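Local atomic coordinates of separin (Saccharomyces cerevisiae, PDB entry 5U1T), a protein that cleaves the cohesin subunit MCD1/SCC1 at the onset of anaphase as a caspase-like cysteine protease, and is held inactive by securin during most of the cell cycle. Residues V563-L568 with T575-K580; L731-I736 with N778-G783; K84-N89 with K133-Q138; I528-S531 with D537-P540. All coordinates share one frame; numbering follows the deposited sequence.

Contact 1. Residues V563-L568 with T575-K580; sequences VYLLNL and TTNLSK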
loop_
_atom_site.group_PDB
_atom_site.type_symbol
_atom_site.label_atom_id
_atom_site.label_comp_id
_atom_site.label_asym_id
_atom_site.label_seq_id
_atom_site.Cartn_x
_atom_site.Cartn_y
_atom_site.Cartn_z
ATOM N N VAL A 563 19.712 13.538 -0.354
ATOM C CA VAL A 563 18.304 13.786 -0.675
ATOM C C VAL A 563 18.124 13.680 -2.172
ATOM O O VAL A 563 17.102 13.193 -2.668
ATOM C CB VAL A 563 17.806 15.164 -0.202
ATOM C CG1 VAL A 563 16.405 15.490 -0.786
ATOM C CG2 VAL A 563 17.785 15.222 1.300
ATOM N N TYR A 564 19.140 14.119 -2.895
ATOM C CA TYR A 564 19.086 14.086 -4.340
ATOM C C TYR A 564 19.141 12.623 -4.810
ATOM O O TYR A 564 18.351 12.213 -5.655
ATOM C CB TYR A 564 20.219 14.934 -4.944
ATOM C CG TYR A 564 20.216 14.959 -6.450
ATOM C CD1 TYR A 564 19.425 15.853 -7.154
ATOM C CD2 TYR A 564 20.991 14.065 -7.171
ATOM C CE1 TYR A 564 19.416 15.858 -8.544
ATOM C CE2 TYR A 564 20.995 14.056 -8.543
ATOM C CZ TYR A 564 20.205 14.945 -9.232
ATOM O OH TYR A 564 20.233 14.909 -10.618
ATOM N N LEU A 565 20.043 11.827 -4.242
ATOM C CA LEU A 565 20.203 10.441 -4.679
ATOM C C LEU A 565 18.963 9.584 -4.336
ATOM O O LEU A 565 18.485 8.811 -5.169
ATOM C CB LEU A 565 21.467 9.840 -4.069
ATOM C CG LEU A 565 22.763 10.451 -4.588
ATOM C CD1 LEU A 565 23.937 9.875 -3.854
ATOM C CD2 LEU A 565 22.907 10.216 -6.052
ATOM N N LEU A 566 18.438 9.740 -3.126
ATOM C CA LEU A 566 17.188 9.108 -2.771
ATOM C C LEU A 566 16.108 9.358 -3.819
ATOM O O LEU A 566 15.521 8.421 -4.372
ATOM C CB LEU A 566 16.709 9.610 -1.424
ATOM C CG LEU A 566 15.370 8.986 -1.062
ATOM C CD1 LEU A 566 15.619 7.580 -0.564
ATOM C CD2 LEU A 566 14.603 9.824 -0.049
ATOM N N ASN A 567 15.865 10.634 -4.098
ATOM C CA ASN A 567 14.796 11.015 -5.008
ATOM C C ASN A 567 15.120 10.663 -6.449
ATOM O O ASN A 567 14.220 10.353 -7.217
ATOM C CB ASN A 567 14.480 12.498 -4.864
ATOM C CG ASN A 567 13.645 12.792 -3.636
ATOM O OD1 ASN A 567 14.179 12.982 -2.539
ATOM N ND2 ASN A 567 12.326 12.830 -3.809
ATOM N N LEU A 568 16.398 10.672 -6.804
ATOM C CA LEU A 568 16.827 10.180 -8.118
ATOM C C LEU A 568 16.481 8.688 -8.308
ATOM O O LEU A 568 15.827 8.313 -9.295
ATOM C CB LEU A 568 18.332 10.407 -8.313
ATOM C CG LEU A 568 18.943 9.803 -9.590
ATOM C CD1 LEU A 568 18.406 10.457 -10.844
ATOM C CD2 LEU A 568 20.456 9.891 -9.588
ATOM N N THR A 575 16.976 1.046 -6.336
ATOM C CA THR A 575 17.391 1.119 -4.940
ATOM C C THR A 575 18.900 1.148 -4.901
ATOM O O THR A 575 19.523 1.017 -3.843
ATOM C CB THR A 575 16.889 -0.077 -4.119
ATOM O OG1 THR A 575 17.251 -1.284 -4.798
ATOM C CG2 THR A 575 15.383 -0.011 -3.952
ATOM N N THR A 576 19.475 1.337 -6.074
ATOM C CA THR A 576 20.903 1.363 -6.295
ATOM C C THR A 576 21.687 1.979 -5.203
ATOM O O THR A 576 22.674 1.452 -4.756
ATOM C CB THR A 576 21.248 2.218 -7.506
ATOM O OG1 THR A 576 20.331 1.955 -8.557
ATOM C CG2 THR A 576 22.622 1.914 -7.973
ATOM N N ASN A 577 21.255 3.146 -4.804
ATOM C CA ASN A 577 21.984 3.895 -3.781
ATOM C C ASN A 577 21.344 3.911 -2.407
ATOM O O ASN A 577 21.866 4.568 -1.507
ATOM C CB ASN A 577 22.178 5.338 -4.222
ATOM C CG ASN A 577 23.134 5.453 -5.363
ATOM O OD1 ASN A 577 24.216 4.840 -5.349
ATOM N ND2 ASN A 577 22.739 6.202 -6.387
ATOM N N LEU A 578 20.226 3.210 -2.248
ATOM C CA LEU A 578 19.446 3.261 -1.014
ATOM C C LEU A 578 20.279 2.943 0.225
ATOM O O LEU A 578 20.241 3.665 1.235
ATOM C CB LEU A 578 18.259 2.297 -1.098
ATOM C CG LEU A 578 17.231 2.353 0.027
ATOM C CD1 LEU A 578 17.046 3.768 0.530
ATOM C CD2 LEU A 578 15.894 1.811 -0.458
ATOM N N SER A 579 21.019 1.848 0.146
ATOM C CA SER A 579 21.821 1.397 1.263
ATOM C C SER A 579 23.019 2.343 1.546
ATOM O O SER A 579 23.256 2.748 2.694
ATOM C CB SER A 579 22.283 -0.025 0.984
ATOM O OG SER A 579 23.113 -0.462 2.027
ATOM N N LYS A 580 23.759 2.692 0.496
ATOM C CA LYS A 580 24.840 3.687 0.567
ATOM C C LYS A 580 24.410 4.947 1.325
ATOM O O LYS A 580 25.062 5.338 2.288
ATOM C CB LYS A 580 25.311 4.076 -0.844
ATOM C CG LYS A 580 26.817 4.024 -1.057
ATOM C CD LYS A 580 27.367 5.356 -1.637
ATOM C CE LYS A 580 28.921 5.365 -1.606
ATOM N NZ LYS A 580 29.583 6.639 -2.113
#

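Contact 2. Residues L731-I736 with N778-G783; sequences LYIKVI and NKLSQG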
loop_
_atom_site.group_PDB
_atom_site.type_symbol
_atom_site.label_atom_id
_atom_site.label_comp_id
_atom_site.label_asym_id
_atom_site.label_seq_id
_atom_site.Cartn_x
_atom_site.Cartn_y
_atom_site.Cartn_z
ATOM N N LEU A 731 -4.535 13.763 2.798
ATOM C CA LEU A 731 -4.935 13.036 3.994
ATOM C C LEU A 731 -6.116 12.130 3.717
ATOM O O LEU A 731 -6.267 11.071 4.333
ATOM C CB LEU A 731 -5.319 13.993 5.123
ATOM C CG LEU A 731 -4.257 14.848 5.799
ATOM C CD1 LEU A 731 -4.882 15.513 7.014
ATOM C CD2 LEU A 731 -3.061 13.995 6.177
ATOM N N TYR A 732 -6.985 12.568 2.817
ATOM C CA TYR A 732 -8.153 11.770 2.491
ATOM C C TYR A 732 -7.697 10.488 1.806
ATOM O O TYR A 732 -8.215 9.424 2.106
ATOM C CB TYR A 732 -9.131 12.550 1.614
ATOM C CG TYR A 732 -10.299 11.729 1.121
ATOM C CD1 TYR A 732 -10.964 10.843 1.966
ATOM C CD2 TYR A 732 -10.744 11.844 -0.192
ATOM C CE1 TYR A 732 -12.038 10.085 1.510
ATOM C CE2 TYR A 732 -11.814 11.099 -0.655
ATOM C CZ TYR A 732 -12.457 10.220 0.197
ATOM O OH TYR A 732 -13.514 9.477 -0.275
ATOM N N ILE A 733 -6.714 10.599 0.910
ATOM C CA ILE A 733 -6.106 9.439 0.278
ATOM C C ILE A 733 -5.536 8.500 1.348
ATOM O O ILE A 733 -5.686 7.269 1.267
ATOM C CB ILE A 733 -4.995 9.851 -0.704
ATOM C CG1 ILE A 733 -5.569 10.626 -1.886
ATOM C CG2 ILE A 733 -4.239 8.636 -1.212
ATOM C CD1 ILE A 733 -6.400 9.803 -2.809
ATOM N N LYS A 734 -4.910 9.090 2.365
ATOM C CA LYS A 734 -4.286 8.319 3.433
ATOM C C LYS A 734 -5.321 7.597 4.299
ATOM O O LYS A 734 -5.063 6.493 4.775
ATOM C CB LYS A 734 -3.397 9.224 4.290
ATOM C CG LYS A 734 -2.001 9.447 3.703
ATOM C CD LYS A 734 -1.248 10.558 4.430
ATOM C CE LYS A 734 0.184 10.699 3.912
ATOM N NZ LYS A 734 1.072 11.484 4.848
ATOM N N VAL A 735 -6.485 8.216 4.494
ATOM C CA VAL A 735 -7.604 7.581 5.197
ATOM C C VAL A 735 -8.094 6.329 4.445
ATOM O O VAL A 735 -8.269 5.261 5.034
ATOM C CB VAL A 735 -8.786 8.587 5.400
ATOM C CG1 VAL A 735 -10.093 7.873 5.660
ATOM C CG2 VAL A 735 -8.483 9.554 6.538
ATOM N N ILE A 736 -8.307 6.465 3.142
ATOM C CA ILE A 736 -8.771 5.353 2.338
ATOM C C ILE A 736 -7.750 4.234 2.394
ATOM O O ILE A 736 -8.109 3.076 2.549
ATOM C CB ILE A 736 -9.021 5.762 0.876
ATOM C CG1 ILE A 736 -10.068 6.873 0.800
ATOM C CG2 ILE A 736 -9.513 4.584 0.075
ATOM C CD1 ILE A 736 -10.380 7.317 -0.627
ATOM N N ASN A 778 -6.569 13.388 -7.460
ATOM C CA ASN A 778 -5.214 13.511 -6.984
ATOM C C ASN A 778 -4.084 13.094 -7.904
ATOM O O ASN A 778 -4.175 12.134 -8.636
ATOM C CB ASN A 778 -5.124 12.588 -5.775
ATOM C CG ASN A 778 -3.933 12.867 -4.907
ATOM O OD1 ASN A 778 -3.320 11.962 -4.368
ATOM N ND2 ASN A 778 -3.590 14.131 -4.780
ATOM N N LYS A 779 -2.989 13.811 -7.794
ATOM C CA LYS A 779 -1.794 13.453 -8.492
ATOM C C LYS A 779 -1.141 12.694 -7.365
ATOM O O LYS A 779 -0.467 13.273 -6.543
ATOM C CB LYS A 779 -0.979 14.681 -8.836
ATOM C CG LYS A 779 -1.640 15.590 -9.847
ATOM C CD LYS A 779 -0.795 16.817 -10.136
ATOM C CE LYS A 779 -1.448 17.717 -11.170
ATOM N NZ LYS A 779 -0.626 18.931 -11.434
ATOM N N LEU A 780 -1.378 11.398 -7.311
ATOM C CA LEU A 780 -0.871 10.540 -6.248
ATOM C C LEU A 780 0.537 10.791 -5.763
ATOM O O LEU A 780 1.451 10.778 -6.542
ATOM C CB LEU A 780 -0.969 9.107 -6.728
ATOM C CG LEU A 780 -1.190 8.030 -5.695
ATOM C CD1 LEU A 780 -1.977 8.574 -4.535
ATOM C CD2 LEU A 780 -1.923 6.882 -6.334
ATOM N N SER A 781 0.710 10.973 -4.461
ATOM C CA SER A 781 2.041 11.221 -3.897
ATOM C C SER A 781 2.860 9.937 -3.800
ATOM O O SER A 781 2.319 8.885 -3.520
ATOM C CB SER A 781 1.942 11.875 -2.519
ATOM O OG SER A 781 1.693 10.929 -1.491
ATOM N N GLN A 782 4.166 10.042 -4.016
ATOM C CA GLN A 782 5.054 8.895 -3.955
ATOM C C GLN A 782 4.766 7.975 -2.780
ATOM O O GLN A 782 4.601 6.779 -2.981
ATOM C CB GLN A 782 6.509 9.343 -3.885
ATOM C CG GLN A 782 7.494 8.213 -3.577
ATOM C CD GLN A 782 7.758 7.291 -4.764
ATOM O OE1 GLN A 782 6.911 7.109 -5.641
ATOM N NE2 GLN A 782 8.944 6.709 -4.796
ATOM N N GLY A 783 4.692 8.526 -1.568
ATOM C CA GLY A 783 4.427 7.733 -0.373
ATOM C C GLY A 783 3.116 6.950 -0.428
ATOM O O GLY A 783 3.044 5.771 -0.054
#

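Contact 3. Residues K84-N89 with K133-Q138; sequences KLINNN and KILALQ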
loop_
_atom_site.group_PDB
_atom_site.type_symbol
_atom_site.label_atom_id
_atom_site.label_comp_id
_atom_site.label_asym_id
_atom_site.label_seq_id
_atom_site.Cartn_x
_atom_site.Cartn_y
_atom_site.Cartn_z
ATOM N N LYS A 84 41.671 55.596 2.076
ATOM C CA LYS A 84 42.816 55.816 1.200
ATOM C C LYS A 84 42.505 56.885 0.164
ATOM O O LYS A 84 43.379 57.652 -0.217
ATOM C CB LYS A 84 43.251 54.528 0.515
ATOM C CG LYS A 84 43.815 53.529 1.487
ATOM C CD LYS A 84 44.936 52.693 0.904
ATOM C CE LYS A 84 45.127 51.422 1.729
ATOM N NZ LYS A 84 46.455 50.754 1.484
ATOM N N LEU A 85 41.255 56.934 -0.281
ATOM C CA LEU A 85 40.783 58.004 -1.149
ATOM C C LEU A 85 40.783 59.336 -0.421
ATOM O O LEU A 85 41.177 60.352 -0.980
ATOM C CB LEU A 85 39.374 57.699 -1.666
ATOM C CG LEU A 85 39.300 56.585 -2.707
ATOM C CD1 LEU A 85 37.868 56.159 -2.962
ATOM C CD2 LEU A 85 39.972 57.030 -3.978
ATOM N N ILE A 86 40.304 59.329 0.816
ATOM C CA ILE A 86 40.260 60.542 1.624
ATOM C C ILE A 86 41.663 61.110 1.840
ATOM O O ILE A 86 41.882 62.297 1.626
ATOM C CB ILE A 86 39.575 60.294 2.987
ATOM C CG1 ILE A 86 38.106 59.936 2.765
ATOM C CG2 ILE A 86 39.690 61.510 3.889
ATOM C CD1 ILE A 86 37.342 59.590 4.024
ATOM N N ASN A 87 42.617 60.266 2.227
ATOM C CA ASN A 87 43.973 60.739 2.476
ATOM C C ASN A 87 44.628 61.265 1.214
ATOM O O ASN A 87 45.474 62.146 1.284
ATOM C CB ASN A 87 44.845 59.644 3.074
ATOM C CG ASN A 87 44.338 59.153 4.426
ATOM O OD1 ASN A 87 43.668 59.891 5.152
ATOM N ND2 ASN A 87 44.668 57.903 4.771
ATOM N N ASN A 88 44.247 60.756 0.054
ATOM C CA ASN A 88 44.828 61.271 -1.177
ATOM C C ASN A 88 43.976 62.355 -1.797
ATOM O O ASN A 88 44.175 62.738 -2.947
ATOM C CB ASN A 88 45.053 60.147 -2.171
ATOM C CG ASN A 88 46.257 59.309 -1.821
ATOM O OD1 ASN A 88 47.296 59.839 -1.443
ATOM N ND2 ASN A 88 46.123 57.994 -1.929
ATOM N N ASN A 89 43.022 62.835 -1.011
ATOM C CA ASN A 89 42.193 63.986 -1.358
ATOM C C ASN A 89 41.268 63.794 -2.559
ATOM O O ASN A 89 40.951 64.760 -3.277
ATOM C CB ASN A 89 43.069 65.205 -1.598
ATOM C CG ASN A 89 42.564 66.399 -0.868
ATOM O OD1 ASN A 89 42.526 66.401 0.367
ATOM N ND2 ASN A 89 42.151 67.434 -1.613
ATOM N N LYS A 133 29.428 56.528 8.889
ATOM C CA LYS A 133 28.932 57.857 9.160
ATOM C C LYS A 133 30.059 58.835 9.556
ATOM O O LYS A 133 30.050 60.018 9.168
ATOM C CB LYS A 133 27.862 57.781 10.249
ATOM C CG LYS A 133 26.617 57.024 9.824
ATOM C CD LYS A 133 25.444 57.238 10.770
ATOM C CE LYS A 133 24.202 56.470 10.314
ATOM N NZ LYS A 133 22.995 56.908 11.066
ATOM N N ILE A 134 31.033 58.336 10.316
ATOM C CA ILE A 134 32.188 59.135 10.703
ATOM C C ILE A 134 33.000 59.496 9.455
ATOM O O ILE A 134 33.509 60.623 9.339
ATOM C CB ILE A 134 33.087 58.393 11.763
ATOM C CG1 ILE A 134 32.333 58.200 13.079
ATOM C CG2 ILE A 134 34.355 59.173 12.046
ATOM C CD1 ILE A 134 33.099 57.442 14.106
ATOM N N LEU A 135 33.115 58.560 8.517
ATOM C CA LEU A 135 33.818 58.845 7.267
ATOM C C LEU A 135 33.041 59.884 6.446
ATOM O O LEU A 135 33.629 60.785 5.848
ATOM C CB LEU A 135 34.041 57.567 6.463
ATOM C CG LEU A 135 34.881 56.487 7.168
ATOM C CD1 LEU A 135 34.794 55.104 6.477
ATOM C CD2 LEU A 135 36.308 56.940 7.253
ATOM N N ALA A 136 31.720 59.763 6.443
ATOM C CA ALA A 136 30.881 60.707 5.739
ATOM C C ALA A 136 30.997 62.089 6.370
ATOM O O ALA A 136 31.021 63.106 5.661
ATOM C CB ALA A 136 29.435 60.235 5.729
ATOM N N LEU A 137 31.075 62.143 7.694
ATOM C CA LEU A 137 31.253 63.431 8.367
ATOM C C LEU A 137 32.627 64.019 8.058
ATOM O O LEU A 137 32.757 65.225 7.867
ATOM C CB LEU A 137 31.062 63.300 9.875
ATOM C CG LEU A 137 29.618 63.076 10.321
ATOM C CD1 LEU A 137 29.524 62.985 11.824
ATOM C CD2 LEU A 137 28.700 64.152 9.799
ATOM N N GLN A 138 33.643 63.163 8.001
ATOM C CA GLN A 138 34.991 63.580 7.624
ATOM C C GLN A 138 34.965 64.239 6.257
ATOM O O GLN A 138 35.530 65.321 6.074
ATOM C CB GLN A 138 35.954 62.380 7.629
ATOM C CG GLN A 138 37.400 62.663 7.194
ATOM C CD GLN A 138 38.145 63.616 8.130
ATOM O OE1 GLN A 138 37.746 63.830 9.278
ATOM N NE2 GLN A 138 39.234 64.200 7.628
#

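Contact 4. Residues I528-S531 with D537-P540; sequences IFCS and DLDP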
loop_
_atom_site.group_PDB
_atom_site.type_symbol
_atom_site.label_atom_id
_atom_site.label_comp_id
_atom_site.label_asym_id
_atom_site.label_seq_id
_atom_site.Cartn_x
_atom_site.Cartn_y
_atom_site.Cartn_z
ATOM N N ILE A 528 18.810 20.971 -4.828
ATOM C CA ILE A 528 17.639 21.160 -3.995
ATOM C C ILE A 528 16.420 21.300 -4.913
ATOM O O ILE A 528 15.380 20.704 -4.649
ATOM C CB ILE A 528 17.774 22.376 -3.061
ATOM C CG1 ILE A 528 18.847 22.100 -2.005
ATOM C CG2 ILE A 528 16.458 22.650 -2.361
ATOM C CD1 ILE A 528 19.092 23.224 -1.029
ATOM N N PHE A 529 16.569 22.045 -6.010
ATOM C CA PHE A 529 15.478 22.284 -6.962
ATOM C C PHE A 529 14.893 20.997 -7.561
ATOM O O PHE A 529 13.683 20.785 -7.556
ATOM C CB PHE A 529 15.974 23.195 -8.078
ATOM C CG PHE A 529 14.930 23.562 -9.064
ATOM C CD1 PHE A 529 13.910 24.433 -8.719
ATOM C CD2 PHE A 529 14.969 23.052 -10.353
ATOM C CE1 PHE A 529 12.930 24.781 -9.639
ATOM C CE2 PHE A 529 14.001 23.398 -11.283
ATOM C CZ PHE A 529 12.981 24.264 -10.928
ATOM N N CYS A 530 15.769 20.156 -8.093
ATOM C CA CYS A 530 15.403 18.847 -8.624
ATOM C C CYS A 530 14.671 17.958 -7.616
ATOM O O CYS A 530 13.664 17.315 -7.934
ATOM C CB CYS A 530 16.659 18.125 -9.101
ATOM S SG CYS A 530 17.390 18.875 -10.540
ATOM N N SER A 531 15.201 17.931 -6.401
ATOM C CA SER A 531 14.635 17.118 -5.345
ATOM C C SER A 531 13.243 17.586 -5.010
ATOM O O SER A 531 12.376 16.775 -4.703
ATOM C CB SER A 531 15.522 17.144 -4.107
ATOM O OG SER A 531 16.767 16.536 -4.412
ATOM N N ASP A 537 17.781 16.429 -13.879
ATOM C CA ASP A 537 18.419 16.801 -15.151
ATOM C C ASP A 537 19.941 17.056 -15.012
ATOM O O ASP A 537 20.587 17.565 -15.936
ATOM C CB ASP A 537 17.721 18.051 -15.746
ATOM C CG ASP A 537 17.959 19.329 -14.917
ATOM O OD1 ASP A 537 18.709 19.276 -13.917
ATOM O OD2 ASP A 537 17.406 20.409 -15.267
ATOM N N LEU A 538 20.495 16.741 -13.843
ATOM C CA LEU A 538 21.917 16.957 -13.592
ATOM C C LEU A 538 22.748 15.792 -14.098
ATOM O O LEU A 538 22.447 14.653 -13.810
ATOM C CB LEU A 538 22.176 17.167 -12.106
ATOM C CG LEU A 538 21.449 18.339 -11.448
ATOM C CD1 LEU A 538 22.030 18.637 -10.074
ATOM C CD2 LEU A 538 21.527 19.580 -12.334
ATOM N N ASP A 539 23.793 16.072 -14.859
ATOM C CA ASP A 539 24.672 15.005 -15.292
ATOM C C ASP A 539 25.415 14.417 -14.086
ATOM O O ASP A 539 25.960 15.153 -13.268
ATOM C CB ASP A 539 25.660 15.504 -16.344
ATOM C CG ASP A 539 26.550 14.392 -16.865
ATOM O OD1 ASP A 539 27.560 14.094 -16.200
ATOM O OD2 ASP A 539 26.234 13.787 -17.918
ATOM N N PRO A 540 25.433 13.083 -13.965
ATOM C CA PRO A 540 26.079 12.427 -12.821
ATOM C C PRO A 540 27.563 12.760 -12.714
ATOM O O PRO A 540 28.074 13.072 -11.637
ATOM C CB PRO A 540 25.893 10.942 -13.115
ATOM C CG PRO A 540 25.684 10.872 -14.598
ATOM C CD PRO A 540 24.925 12.116 -14.947
#

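Contact 1. Residues V563-L568 with T575-K580
L565 and N577 share one first torsion, CG lying beside the backbone N and anti to the carbonyl carbon (chi1 -68° and -69°), and from CB atoms that already face the other segment their side chains meet at a slant. The touch is a plain van der Waals one: methyl CD2 of L565 lies 4.0 Å from amide nitrogen ND2 of N577. One residue further on, L566 and L578 make an apolar pair. Neither CB is aimed straight across, yet the ends of both leucines turn inward, and CD1 of L566 comes to 4.2 Å from CD1 of L578. The backbones can approach closely here, with CA of L566 only 6.5 Å from CA of L578.

A second shell surrounds both pairs. The backbone N of N577 is hydrogen-bonded to OD2 of D569, and the N of L578 to O of T575 at 2.8 Å, so the incoming chain is gripped just where helix 578-590 starts. I581, from the next turn of that helix, touches both L565 and L566, while F607 backs L566 and Y614 backs L578. The case illustrates the alpha-alpha hairpin: helix 557-572, a short turn and helix 578-590, closed at its tight end by side chains within the helical domain.

Contact 2. Residues L731-I736 with N778-G783
The linker that carries the chain from helix 756-775 into helix 782-805 packs on helix 729-752, and I733 is the residue of that helix on which both N778 and L780 settle. Its two branches divide the work. CG1 lies 3.6 Å from OD1 of N778, with CD1 of I733 somewhat farther from the same oxygen, so the amide of N778 rests by its carbonyl end on aliphatic carbon. With CG1 of I733 beside the backbone N (chi1 -66°), CG2 lies anti to that nitrogen, 4.0 Å from CD1 of L780, the two side chains slanting past each other.

Three consecutive helices are thereby joined, since I733 also touches L773 of helix 756-775 and S784 of helix 782-805. An alanine in place of I733 would probably open a gap between helix and linker, leaving the amide of N778 and the CD1 methyl of L780 without the branches they lean on. S781 is the N-cap of helix 782-805, and its OG makes a weak hydrogen bond to N of S784. On the flank of helix 729-752, K734 forms a salt bridge with E681, and the carbonyl O of L780 is hydrogen-bonded to a polar side chain of the partner protein's chain.

Contact 3. Residues K84-N89 with K133-Q138
I86, the last residue but one of helix 69-87, puts its two branches on different residues of helix 129-142, L135 and Q138, in a buried helix-to-helix contact of the N-terminal helical region. CD1 of I86, at the end of an extended CG1 branch (chi2 177°), meets CD2 of L135 at 4.3 Å. The shorter branch does the rest: CG2 of I86 lies 4.2 Å from CG of Q138, so it is the aliphatic part of the glutamine that is used. The Q138 chain bends at its second torsion (chi2 64°), which turns the amide aside from the line of CB and CG. The two backbones stay well apart, CA of I86 being 8.5 Å from CA of Q138, a distance bridged by side chains.

Around this core, helix 91-103 covers the flank, with A94 against I86 and I98 against L135, while L79 and V83 of helix 69-87 also touch L135. I178 of helix 172-185 supports Q138, whose OE1 is satisfied by a hydrogen bond to the backbone of the partner protein's chain; that chain also packs an apolar side chain on I86.

Just past I86 the helix stops in a Schellman motif. N89, at positive phi (65°), is its C-prime residue: A90 N reaches back to O of L85, and N of N89 is hydrogen-bonded to O of I86 at 2.9 Å.

Contact 4. Residues I528-S531 with D537-P540
The sulfur of C530 receives both residues that matter on the loop that follows, D537 and L538. Its polar neighbour is the carboxylate of D537, whose OD1 lies 3.6 Å from SG of C530; the backbone N of D537 is the next atom of that residue, 4.2 Å from the same SG. D537 has its CG between the backbone N and the carbonyl carbon (chi1 68°), a rotation that folds the carboxylate back over its own main chain and so brings OD1 to the cysteine, although the CB itself is not directed there. The same OD1 has a long, weak ion pair with R526.

The apolar part is a single touch, CG of L538 standing 4.2 Å from SG of C530. L538 aims its CB at the helix, and Q523, R526 and M527 extend the surface on which it lies, all four helix residues belonging to helix 523-533. The chain leaves helix 523-533, turns, and passes across its side in the loop that leads into helix 540-543.

Hydrogen bonds and a ring contact lie around it. D539 is the N-cap of that next helix, its OD1 hydrogen-bonded to N of E542 and, weakly, to N of L541. S531 OG is hydrogen-bonded to O of M527 one turn back, and the ring of F529 meets that of W521, just before the helix, edge to face.

Along the chain the order is contact 3, contact 4, contact 1 and contact 2, each closed before the next opens. Contacts 4 and 1 are neighbours, their centres 13 Å apart, and they touch through Y564 of helix 557-572, which packs on C530, S531 and L538, so Y564 joins the two. Contact 2, where helix 729-752 meets the linker into helix 782-805, has its centre 23 Å from that of contact 1, nearest atoms about 7 Å apart. Contact 3 is remote, 57 Å from contact 1 between centres, towards the N-terminal end. All four belong to the elongated helical part, away from the probable active-site cysteine, and contacts 1, 2 and 3 border the partner protein's chain.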